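Local coordinates for amidohydrolase (Mycoplasma synoviae, PDB 3OVG), which hydrolyses D-xylono-1,4-lactone 5-phosphate and L-arabino-1,4-lactone 5-phosphate, as well as carboxy 1,4-lactones, using two zinc ions per subunit, at residues A[10-15]-A[80-85]. Sequence-based numbering, arbitrary orientation.
Sequences TVLGDI and KTLEIA
Methyl CD2 of Leu-12 lies over one face of the Ala-85 carbonyl, 3.9 Å from Ala-85 O; all other contacts of Val-11 and Leu-12 with Leu-82 and Ala-85 join aliphatic carbons. Here the tip of the β-hairpin made by strands 7-10 and 13-16 rests on helix 78-88 of the TIM-barrel fold. The bond from CA to CB of Val-11 is directed at the helix. Its chi1 of -61° puts CG1 anti to the carbonyl carbon, leaving CG2 between the backbone N and that carbon, only 3.3 Å from Ala-85 CB, tighter than normal van der Waals contact. Leu-82 flanks the same valine, its CD2 lying 3.8 Å from Val-11 CB as the two side chains pass antiparallel. That CD2 also meets Leu-12 CD1 at 3.9 Å, on the more exposed margin, so one leucine methyl serves both turn residues. On the buried side, Met-97 of strand 94-97 touches both Val-11 and Thr-81. A type I turn from Thr-10 to Gly-13 presents Val-11 and Leu-12. Leu-12 N gives a bent bond (135°) to Thr-10 OG1, 3.1 Å away, making an ST turn, while OG1 itself donates to Gly-13 O at 2.7 Å, approaching a lone pair within the plane of that carbonyl.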
loop_
_atom_site.group_PDB
_atom_site.type_symbol
_atom_site.label_atom_id
_atom_site.label_comp_id
_atom_site.label_asym_id
_atom_site.label_seq_id
_atom_site.Cartn_x
_atom_site.Cartn_y
_atom_site.Cartn_z
ATOM N N THR A 10 -15.515 -4.346 -40.556
ATOM C CA THR A 10 -16.215 -3.910 -39.356
ATOM C C THR A 10 -16.954 -5.075 -38.750
ATOM O O THR A 10 -17.046 -6.155 -39.363
ATOM C CB THR A 10 -17.252 -2.758 -39.597
ATOM O OG1 THR A 10 -18.447 -3.277 -40.193
ATOM C CG2 THR A 10 -16.677 -1.678 -40.461
ATOM N N VAL A 11 -17.467 -4.860 -37.541
ATOM C CA VAL A 11 -18.202 -5.902 -36.829
ATOM C C VAL A 11 -19.471 -6.246 -37.576
ATOM O O VAL A 11 -19.957 -7.345 -37.492
ATOM C CB VAL A 11 -18.491 -5.511 -35.343
ATOM C CG1 VAL A 11 -17.152 -5.297 -34.614
ATOM C CG2 VAL A 11 -19.402 -4.254 -35.265
ATOM N N LEU A 12 -19.972 -5.325 -38.378
ATOM C CA LEU A 12 -21.184 -5.632 -39.126
ATOM C C LEU A 12 -20.872 -6.055 -40.548
ATOM O O LEU A 12 -21.787 -6.226 -41.337
ATOM C CB LEU A 12 -22.122 -4.434 -39.148
ATOM C CG LEU A 12 -23.188 -4.297 -38.050
ATOM C CD1 LEU A 12 -23.006 -5.230 -36.857
ATOM C CD2 LEU A 12 -23.307 -2.842 -37.622
ATOM N N GLY A 13 -19.591 -6.229 -40.885
ATOM C CA GLY A 13 -19.240 -6.610 -42.251
ATOM C C GLY A 13 -18.207 -5.725 -42.949
ATOM O O GLY A 13 -17.877 -4.619 -42.483
ATOM N N ASP A 14 -17.674 -6.225 -44.061
ATOM C CA ASP A 14 -16.655 -5.508 -44.785
ATOM C C ASP A 14 -17.333 -4.347 -45.454
ATOM O O ASP A 14 -18.441 -4.492 -45.965
ATOM C CB ASP A 14 -16.012 -6.429 -45.817
ATOM C CG ASP A 14 -15.175 -7.528 -45.165
ATOM O OD1 ASP A 14 -15.054 -7.528 -43.913
ATOM O OD2 ASP A 14 -14.640 -8.396 -45.884
ATOM N N ILE A 15 -16.702 -3.177 -45.424
ATOM C CA ILE A 15 -17.216 -2.030 -46.152
ATOM C C ILE A 15 -16.144 -1.446 -47.057
ATOM O O ILE A 15 -14.963 -1.585 -46.783
ATOM C CB ILE A 15 -17.654 -0.885 -45.208
ATOM C CG1 ILE A 15 -16.448 -0.336 -44.451
ATOM C CG2 ILE A 15 -18.721 -1.369 -44.244
ATOM C CD1 ILE A 15 -16.808 0.793 -43.514
ATOM N N LYS A 80 -21.696 -6.794 -26.092
ATOM C CA LYS A 80 -22.077 -5.422 -25.832
ATOM C C LYS A 80 -21.593 -4.456 -26.930
ATOM O O LYS A 80 -22.306 -3.527 -27.289
ATOM C CB LYS A 80 -21.601 -4.979 -24.465
ATOM C CG LYS A 80 -22.374 -5.620 -23.323
ATOM C CD LYS A 80 -22.061 -4.921 -22.005
ATOM C CE LYS A 80 -22.442 -5.792 -20.842
ATOM N NZ LYS A 80 -22.063 -7.234 -21.127
ATOM N N THR A 81 -20.392 -4.675 -27.466
ATOM C CA THR A 81 -19.883 -3.792 -28.542
ATOM C C THR A 81 -20.758 -3.915 -29.786
ATOM O O THR A 81 -21.033 -2.925 -30.463
ATOM C CB THR A 81 -18.422 -4.091 -28.857
ATOM O OG1 THR A 81 -17.674 -3.917 -27.655
ATOM C CG2 THR A 81 -17.875 -3.119 -29.919
ATOM N N LEU A 82 -21.221 -5.136 -30.069
ATOM C CA LEU A 82 -22.171 -5.334 -31.159
ATOM C C LEU A 82 -23.440 -4.541 -30.938
ATOM O O LEU A 82 -23.971 -4.008 -31.914
ATOM C CB LEU A 82 -22.523 -6.815 -31.397
ATOM C CG LEU A 82 -21.545 -7.579 -32.299
ATOM C CD1 LEU A 82 -21.932 -9.070 -32.361
ATOM C CD2 LEU A 82 -21.602 -6.959 -33.679
ATOM N N GLU A 83 -23.948 -4.489 -29.696
ATOM C CA GLU A 83 -25.165 -3.689 -29.425
ATOM C C GLU A 83 -24.908 -2.229 -29.788
ATOM O O GLU A 83 -25.764 -1.562 -30.327
ATOM C CB GLU A 83 -25.603 -3.700 -27.960
ATOM C CG GLU A 83 -26.066 -5.050 -27.373
ATOM C CD GLU A 83 -26.558 -4.867 -25.937
ATOM O OE1 GLU A 83 -27.547 -4.125 -25.741
ATOM O OE2 GLU A 83 -25.948 -5.429 -25.008
ATOM N N ILE A 84 -23.728 -1.729 -29.447
ATOM C CA ILE A 84 -23.389 -0.355 -29.760
ATOM C C ILE A 84 -23.321 -0.163 -31.293
ATOM O O ILE A 84 -23.892 0.772 -31.823
ATOM C CB ILE A 84 -22.068 0.078 -29.071
ATOM C CG1 ILE A 84 -22.210 0.019 -27.534
ATOM C CG2 ILE A 84 -21.672 1.449 -29.566
ATOM C CD1 ILE A 84 -20.890 -0.034 -26.758
ATOM N N ALA A 85 -22.667 -1.082 -32.006
ATOM C CA ALA A 85 -22.536 -0.965 -33.457
ATOM C C ALA A 85 -23.917 -0.928 -34.141
ATOM O O ALA A 85 -24.172 -0.110 -35.020
ATOM C CB ALA A 85 -21.679 -2.144 -34.023
#